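Local coordinates for protein exoribonuclease II, mitochondrial (Candida glabrata, PDB 6F3H) that degrades RNA from the 3' end as the exoribonuclease component of mtEXO, the mitochondrial RNA degradosome, in which it is tightly coupled to a helicase, at residues V768-V773 / G777-L782; G791-D796 / D807-C812; W753-L758 / G822-T827. The protein carries 1 engineered substitution. All coordinates share one frame; numbering follows the deposited sequence.

Contact 1 (V768-V773 / G777-L782)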
loop_
_atom_site.group_PDB
_atom_site.type_symbol
_atom_site.label_atom_id
_atom_site.label_comp_id
_atom_site.label_asym_id
_atom_site.label_seq_id
_atom_site.Cartn_x
_atom_site.Cartn_y
_atom_site.Cartn_z
ATOM N N VAL A 768 -4.505 -1.393 27.323
ATOM C CA VAL A 768 -3.615 -1.551 26.171
ATOM C C VAL A 768 -2.925 -2.913 26.164
ATOM O O VAL A 768 -2.834 -3.601 27.181
ATOM C CB VAL A 768 -2.527 -0.462 26.133
ATOM C CG1 VAL A 768 -3.107 0.892 26.450
ATOM C CG2 VAL A 768 -1.394 -0.806 27.079
ATOM N N ILE A 769 -2.396 -3.279 24.996
ATOM C CA ILE A 769 -1.640 -4.512 24.807
ATOM C C ILE A 769 -0.243 -4.182 24.305
ATOM O O ILE A 769 -0.090 -3.474 23.307
ATOM C CB ILE A 769 -2.335 -5.472 23.829
ATOM C CG1 ILE A 769 -3.722 -5.841 24.344
ATOM C CG2 ILE A 769 -1.473 -6.710 23.594
ATOM C CD1 ILE A 769 -4.372 -6.999 23.566
ATOM N N VAL A 770 0.764 -4.758 24.950
ATOM C CA VAL A 770 2.160 -4.484 24.636
ATOM C C VAL A 770 2.536 -5.175 23.340
ATOM O O VAL A 770 2.192 -6.340 23.114
ATOM C CB VAL A 770 3.061 -4.974 25.773
ATOM C CG1 VAL A 770 4.509 -4.633 25.469
ATOM C CG2 VAL A 770 2.588 -4.409 27.094
ATOM N N THR A 771 3.248 -4.449 22.476
ATOM C CA THR A 771 3.573 -4.942 21.148
ATOM C C THR A 771 5.047 -4.863 20.787
ATOM O O THR A 771 5.390 -5.141 19.632
ATOM C CB THR A 771 2.775 -4.183 20.081
ATOM O OG1 THR A 771 3.259 -2.837 19.970
ATOM C CG2 THR A 771 1.300 -4.177 20.452
ATOM N N SER A 772 5.921 -4.461 21.709
ATOM C CA SER A 772 7.339 -4.373 21.390
ATOM C C SER A 772 8.162 -4.610 22.639
ATOM O O SER A 772 7.661 -4.540 23.766
ATOM C CB SER A 772 7.718 -3.015 20.793
ATOM O OG SER A 772 7.836 -2.029 21.807
ATOM N N VAL A 773 9.444 -4.887 22.413
ATOM C CA VAL A 773 10.451 -4.965 23.471
ATOM C C VAL A 773 10.808 -3.553 23.921
ATOM O O VAL A 773 10.722 -2.604 23.121
ATOM C CB VAL A 773 11.707 -5.713 22.995
ATOM C CG1 VAL A 773 11.346 -7.090 22.526
ATOM C CG2 VAL A 773 12.374 -4.952 21.867
ATOM N N GLY A 777 13.660 1.888 27.711
ATOM C CA GLY A 777 12.710 1.830 28.799
ATOM C C GLY A 777 11.279 2.030 28.371
ATOM O O GLY A 777 10.424 2.301 29.220
ATOM N N THR A 778 11.006 1.935 27.067
ATOM C CA THR A 778 9.698 2.217 26.501
ATOM C C THR A 778 9.277 1.139 25.518
ATOM O O THR A 778 10.079 0.650 24.713
ATOM C CB THR A 778 9.687 3.589 25.827
ATOM O OG1 THR A 778 9.509 4.589 26.838
ATOM C CG2 THR A 778 8.570 3.696 24.779
ATOM N N VAL A 779 8.000 0.801 25.576
ATOM C CA VAL A 779 7.403 -0.216 24.735
ATOM C C VAL A 779 6.420 0.430 23.776
ATOM O O VAL A 779 5.925 1.545 23.983
ATOM C CB VAL A 779 6.674 -1.278 25.575
ATOM C CG1 VAL A 779 7.639 -1.878 26.570
ATOM C CG2 VAL A 779 5.512 -0.619 26.259
ATOM N N ASN A 780 6.166 -0.275 22.691
ATOM C CA ASN A 780 5.049 0.054 21.835
ATOM C C ASN A 780 3.807 -0.689 22.297
ATOM O O ASN A 780 3.883 -1.787 22.854
ATOM C CB ASN A 780 5.373 -0.296 20.392
ATOM C CG ASN A 780 6.348 0.646 19.791
ATOM O OD1 ASN A 780 6.544 1.740 20.291
ATOM N ND2 ASN A 780 6.975 0.233 18.706
ATOM N N CYS A 781 2.650 -0.090 22.040
ATOM C CA CYS A 781 1.398 -0.698 22.457
ATOM C C CYS A 781 0.294 -0.333 21.467
ATOM O O CYS A 781 0.479 0.496 20.568
ATOM C CB CYS A 781 1.028 -0.269 23.869
ATOM S SG CYS A 781 0.903 1.499 24.034
ATOM N N LEU A 782 -0.870 -0.966 21.643
ATOM C CA LEU A 782 -2.038 -0.646 20.837
ATOM C C LEU A 782 -3.293 -0.711 21.685
ATOM O O LEU A 782 -3.310 -1.286 22.777
ATOM C CB LEU A 782 -2.168 -1.598 19.645
ATOM C CG LEU A 782 -2.069 -3.100 19.926
ATOM C CD1 LEU A 782 -3.269 -3.702 20.662
ATOM C CD2 LEU A 782 -1.822 -3.831 18.632
#
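Val768 and Cys781 meet CG2 to CB at 4.1 Å on one face of an antiparallel beta hairpin, which forms the first two strands of a five-stranded sheet, probably the OB-type S1 domain of this family. Next along the chain, Ile769 forms an antiparallel hydrogen-bonded pair with Leu782: Ile769 N reaches Leu782 O at 3.1 Å, and the return bond, from Leu782 N to Ile769 O, has the same length. Leu782 folds up over this pair. Its CG lies between its own backbone N and carbonyl carbon (chi1 49°), which brings CD1 to within 3.7 Å of Ile769 CB. Val770, a non-hydrogen-bonded partner of Cys781, points to the face occupied by the cysteine and sets CG1 obliquely against CB of Val779. Thr771 bonds through its N to Asn780 O at 2.8 Å, while its CG2 methyl lies 3.6 Å from Leu782 CG. The strand has ended by this point, and a side chain takes over from the backbone. Ser772 OG receives the amide of Asn780, the N lying 2.6 Å from OG with an N-H...O angle of 165°. The same hydroxyl donates to Val773 O at 3.2 Å, approaching from above the carbonyl plane.

Contact 2 (G791-D796 / D807-C812)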
loop_
_atom_site.group_PDB
_atom_site.type_symbol
_atom_site.label_atom_id
_atom_site.label_comp_id
_atom_site.label_asym_id
_atom_site.label_seq_id
_atom_site.Cartn_x
_atom_site.Cartn_y
_atom_site.Cartn_z
ATOM N N GLY A 791 0.452 3.594 20.119
ATOM C CA GLY A 791 1.283 4.555 20.818
ATOM C C GLY A 791 2.535 3.982 21.452
ATOM O O GLY A 791 3.023 2.924 21.041
ATOM N N THR A 792 3.093 4.706 22.421
ATOM C CA THR A 792 4.252 4.283 23.204
ATOM C C THR A 792 3.998 4.535 24.688
ATOM O O THR A 792 3.405 5.556 25.053
ATOM C CB THR A 792 5.501 5.036 22.758
ATOM O OG1 THR A 792 5.144 6.396 22.505
ATOM C CG2 THR A 792 6.080 4.439 21.500
ATOM N N LEU A 793 4.482 3.629 25.548
ATOM C CA LEU A 793 4.304 3.727 26.998
ATOM C C LEU A 793 5.656 3.780 27.699
ATOM O O LEU A 793 6.553 2.989 27.387
ATOM C CB LEU A 793 3.495 2.547 27.540
ATOM C CG LEU A 793 3.185 2.487 29.042
ATOM C CD1 LEU A 793 2.079 3.442 29.442
ATOM C CD2 LEU A 793 2.816 1.088 29.483
ATOM N N LYS A 794 5.798 4.702 28.655
ATOM C CA LYS A 794 7.016 4.808 29.457
ATOM C C LYS A 794 6.907 3.836 30.625
ATOM O O LYS A 794 6.072 4.012 31.523
ATOM C CB LYS A 794 7.244 6.237 29.944
ATOM N N LEU A 795 7.740 2.803 30.596
ATOM C CA LEU A 795 7.672 1.766 31.608
ATOM C C LEU A 795 8.050 2.328 32.972
ATOM O O LEU A 795 8.956 3.159 33.090
ATOM C CB LEU A 795 8.602 0.614 31.231
ATOM N N ASP A 796 7.328 1.880 34.000
ATOM C CA ASP A 796 7.642 2.214 35.389
ATOM C C ASP A 796 8.958 1.549 35.788
ATOM O O ASP A 796 9.042 0.313 35.765
ATOM C CB ASP A 796 6.483 1.755 36.285
ATOM C CG ASP A 796 6.717 2.026 37.767
ATOM O OD1 ASP A 796 7.749 2.627 38.135
ATOM O OD2 ASP A 796 5.848 1.621 38.570
ATOM N N ASP A 807 1.084 -8.743 26.236
ATOM C CA ASP A 807 0.597 -8.528 27.583
ATOM C C ASP A 807 -0.363 -7.352 27.603
ATOM O O ASP A 807 -0.216 -6.387 26.851
ATOM C CB ASP A 807 1.750 -8.220 28.535
ATOM C CG ASP A 807 2.659 -9.392 28.731
ATOM O OD1 ASP A 807 2.431 -10.413 28.057
ATOM O OD2 ASP A 807 3.606 -9.291 29.544
ATOM N N THR A 808 -1.322 -7.420 28.511
ATOM C CA THR A 808 -2.335 -6.391 28.635
ATOM C C THR A 808 -2.010 -5.506 29.818
ATOM O O THR A 808 -1.491 -5.978 30.829
ATOM C CB THR A 808 -3.712 -7.004 28.811
ATOM O OG1 THR A 808 -3.856 -8.078 27.874
ATOM C CG2 THR A 808 -4.773 -5.949 28.574
ATOM N N ILE A 809 -2.222 -4.206 29.652
ATOM C CA ILE A 809 -2.076 -3.256 30.748
ATOM C C ILE A 809 -3.331 -2.388 30.823
ATOM O O ILE A 809 -3.607 -1.608 29.904
ATOM C CB ILE A 809 -0.813 -2.411 30.583
ATOM C CG1 ILE A 809 0.413 -3.329 30.599
ATOM C CG2 ILE A 809 -0.731 -1.445 31.724
ATOM C CD1 ILE A 809 1.722 -2.606 30.516
ATOM N N ARG A 810 -4.069 -2.496 31.932
ATOM C CA ARG A 810 -5.470 -2.086 31.964
ATOM C C ARG A 810 -5.677 -0.611 32.331
ATOM O O ARG A 810 -6.605 0.015 31.802
ATOM C CB ARG A 810 -6.266 -2.983 32.923
ATOM N N HIS A 811 -4.863 -0.028 33.217
ATOM C CA HIS A 811 -5.043 1.358 33.657
ATOM C C HIS A 811 -3.799 2.150 33.290
ATOM O O HIS A 811 -2.730 1.944 33.881
ATOM C CB HIS A 811 -5.296 1.432 35.162
ATOM N N CYS A 812 -3.953 3.076 32.340
ATOM C CA CYS A 812 -2.828 3.790 31.745
ATOM C C CYS A 812 -3.120 5.278 31.603
ATOM O O CYS A 812 -4.234 5.659 31.227
ATOM C CB CYS A 812 -2.483 3.198 30.383
ATOM S SG CYS A 812 -1.726 1.578 30.500
#
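Leu793 and Ile809 extend toward each other across the interior of a sheet whose first and last strands also pair, and meet tip to tip, with Leu793 CD2 4.0 Å from Ile809 CD1. The contact is wholly apolar and involves few atoms. Leu793 points toward 807-812, and with CG anti to the backbone N (chi1 -179°) its forked end divides between two partners. CD2 takes the isoleucine, while CD1 lies 4.4 Å from SG of Cys812. On the facing strand, Ile809 is extended to its last carbon, CD1 being anti about the CB-CG1 bond (chi2 -177°). Ile809 and Cys812, three residues apart, both point inward, and the helical-range psi at Arg810 (-35°) probably lets both do so.

Hydrogen bonding is left to the neighbouring strands. The backbone of Leu793 pairs with Val779 and that of Ile809 with Val768. Further hydrophobic groups close round the meeting point: Val779 and Leu826 lie against Leu793, while Val768 and Val770 lie against Ile809. Strands 790-794 and 808-818 are not neighbours in the sheet, and the way their apolar side chains meet in its interior is consistent with the OB-type S1 domain found at the C-terminus of RNase II-family exoribonucleases.

Contact 3 (W753-L758 / G822-T827)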
loop_
_atom_site.group_PDB
_atom_site.type_symbol
_atom_site.label_atom_id
_atom_site.label_comp_id
_atom_site.label_asym_id
_atom_site.label_seq_id
_atom_site.Cartn_x
_atom_site.Cartn_y
_atom_site.Cartn_z
ATOM N N TRP A 753 -7.655 10.400 12.503
ATOM C CA TRP A 753 -9.035 10.487 12.962
ATOM C C TRP A 753 -9.272 9.685 14.239
ATOM O O TRP A 753 -10.033 10.122 15.109
ATOM C CB TRP A 753 -9.987 10.039 11.861
ATOM C CG TRP A 753 -10.046 10.980 10.697
ATOM C CD1 TRP A 753 -9.579 10.740 9.447
ATOM C CD2 TRP A 753 -10.583 12.317 10.675
ATOM N NE1 TRP A 753 -9.815 11.828 8.637
ATOM C CE2 TRP A 753 -10.419 12.810 9.369
ATOM C CE3 TRP A 753 -11.190 13.133 11.625
ATOM C CZ2 TRP A 753 -10.831 14.078 8.989
ATOM C CZ3 TRP A 753 -11.604 14.400 11.242
ATOM C CH2 TRP A 753 -11.419 14.858 9.937
ATOM N N THR A 754 -8.693 8.493 14.359
ATOM C CA THR A 754 -8.743 7.802 15.641
ATOM C C THR A 754 -8.322 8.735 16.758
ATOM O O THR A 754 -9.040 8.899 17.748
ATOM C CB THR A 754 -7.818 6.596 15.637
ATOM O OG1 THR A 754 -8.145 5.760 14.534
ATOM C CG2 THR A 754 -7.971 5.817 16.917
ATOM N N LEU A 755 -7.164 9.392 16.586
ATOM C CA LEU A 755 -6.607 10.235 17.640
ATOM C C LEU A 755 -7.426 11.499 17.849
ATOM O O LEU A 755 -7.690 11.883 18.994
ATOM C CB LEU A 755 -5.167 10.603 17.318
ATOM C CG LEU A 755 -4.141 9.480 17.158
ATOM C CD1 LEU A 755 -2.736 10.054 17.130
ATOM C CD2 LEU A 755 -4.255 8.441 18.234
ATOM N N LYS A 756 -7.856 12.150 16.761
ATOM C CA LYS A 756 -8.647 13.375 16.887
ATOM C C LYS A 756 -9.910 13.118 17.695
ATOM O O LYS A 756 -10.404 14.009 18.392
ATOM C CB LYS A 756 -8.999 13.909 15.491
ATOM C CG LYS A 756 -9.518 15.355 15.405
ATOM C CD LYS A 756 -9.206 16.029 14.036
ATOM C CE LYS A 756 -9.829 17.454 13.900
ATOM N NZ LYS A 756 -10.256 17.857 12.496
ATOM N N HIS A 757 -10.415 11.893 17.648
ATOM C CA HIS A 757 -11.554 11.519 18.467
ATOM C C HIS A 757 -11.147 11.327 19.919
ATOM O O HIS A 757 -11.811 11.826 20.832
ATOM C CB HIS A 757 -12.166 10.240 17.921
ATOM C CG HIS A 757 -12.973 9.502 18.928
ATOM N ND1 HIS A 757 -14.210 9.942 19.343
ATOM C CD2 HIS A 757 -12.727 8.358 19.605
ATOM C CE1 HIS A 757 -14.692 9.097 20.234
ATOM N NE2 HIS A 757 -13.814 8.125 20.409
ATOM N N LEU A 758 -10.045 10.613 20.147
ATOM C CA LEU A 758 -9.565 10.413 21.508
ATOM C C LEU A 758 -9.300 11.744 22.173
ATOM O O LEU A 758 -9.420 11.866 23.399
ATOM C CB LEU A 758 -8.293 9.576 21.505
ATOM C CG LEU A 758 -8.491 8.162 20.978
ATOM C CD1 LEU A 758 -7.304 7.320 21.370
ATOM C CD2 LEU A 758 -9.791 7.555 21.469
ATOM N N GLY A 822 0.832 11.188 14.396
ATOM C CA GLY A 822 0.680 9.792 14.741
ATOM C C GLY A 822 1.291 9.455 16.077
ATOM O O GLY A 822 1.693 8.307 16.301
ATOM N N ILE A 823 1.386 10.420 16.976
ATOM C CA ILE A 823 2.112 10.239 18.219
ATOM C C ILE A 823 1.097 10.062 19.318
ATOM O O ILE A 823 0.104 10.796 19.392
ATOM C CB ILE A 823 3.043 11.414 18.522
ATOM C CG1 ILE A 823 4.282 11.324 17.647
ATOM C CG2 ILE A 823 3.436 11.407 19.987
ATOM C CD1 ILE A 823 4.874 12.679 17.363
ATOM N N LEU A 824 1.340 9.075 20.156
ATOM C CA LEU A 824 0.478 8.811 21.286
ATOM C C LEU A 824 1.361 8.272 22.391
ATOM O O LEU A 824 2.088 7.300 22.168
ATOM C CB LEU A 824 -0.579 7.823 20.867
ATOM C CG LEU A 824 -1.592 7.377 21.888
ATOM C CD1 LEU A 824 -2.603 8.474 22.004
ATOM C CD2 LEU A 824 -2.236 6.102 21.355
ATOM N N THR A 825 1.349 8.938 23.543
ATOM C CA THR A 825 2.295 8.662 24.611
ATOM C C THR A 825 1.535 8.460 25.913
ATOM O O THR A 825 0.450 9.022 26.113
ATOM C CB THR A 825 3.340 9.797 24.749
ATOM O OG1 THR A 825 2.682 11.044 25.024
ATOM C CG2 THR A 825 4.153 9.932 23.451
ATOM N N LEU A 826 2.082 7.607 26.780
ATOM C CA LEU A 826 1.363 7.205 27.984
ATOM C C LEU A 826 2.327 6.913 29.137
ATOM O O LEU A 826 3.540 6.785 28.938
ATOM C CB LEU A 826 0.503 5.972 27.705
ATOM C CG LEU A 826 -0.434 5.967 26.498
ATOM C CD1 LEU A 826 0.295 5.563 25.225
ATOM C CD2 LEU A 826 -1.594 5.034 26.739
ATOM N N THR A 827 1.771 6.809 30.359
ATOM C CA THR A 827 2.568 6.493 31.545
ATOM C C THR A 827 1.942 5.384 32.400
ATOM O O THR A 827 0.712 5.227 32.469
ATOM C CB THR A 827 2.791 7.742 32.406
#
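Leu755 meets Leu824 and the backbone of Ile823 with different methyls. CD1 lies against the start of the strand 823-827, 3.7 Å from Ile823 O and 4.2 Å from Gly822 CA. CD2 turns instead to Leu824, whose CD1 it meets at 4.1 Å. The two leucines slant across each other, each pointing toward the opposing segment but from a different kind of backbone. Leu755 has CG beside its backbone N and anti to the carbonyl carbon (chi1 -60°), whereas Leu824, which points toward the helix, has CG anti to N (chi1 179°). Ile817, on the adjoining strand 808-818, touches both leucines and completes a small apolar cluster.

Gly822 offers CD1 of Leu755 a bare alpha carbon. Its positive phi (80°) belongs to a G1 beta bulge, in which Gly822 and Ile823, where strand 823-827 begins, both face His818, the last residue of strand 808-818. Elsewhere on the helix, Trp753 packs against Val581 and Leu583 of the strand 580-584, and its NE1 bonds to OD1 of Asp465, so the same helical turns touch another part of the protein as well. The arrangement is a helix-on-sheet contact, with the long helix 725-761 lying against the five-stranded sheet that follows it in the chain, a sheet consistent with the OB-type S1 domain of this family.

In the fold
All three contacts belong to the C-terminal sheet of strands 765-770, 778-782, 790-794, 823-827 and 808-818, whose first and last members also pair. Contacts 1 and 2 have centres about 7 Å apart; contact 3 lies about 15 Å from contact 1 and 14 Å from contact 2. Along the chain, contact 1 closes before contact 2 opens, and contact 3 spans both. Contact 1 joins neighbouring strands of a beta hairpin, contact 2 crosses the interior, and contact 3 joins the sheet to its preceding helix, 725-761. The magnesium site is remote, whereas contact 1 comes within about 6 Å of bound nucleic acid at the nearest atom, consistent with an RNA-binding S1 domain.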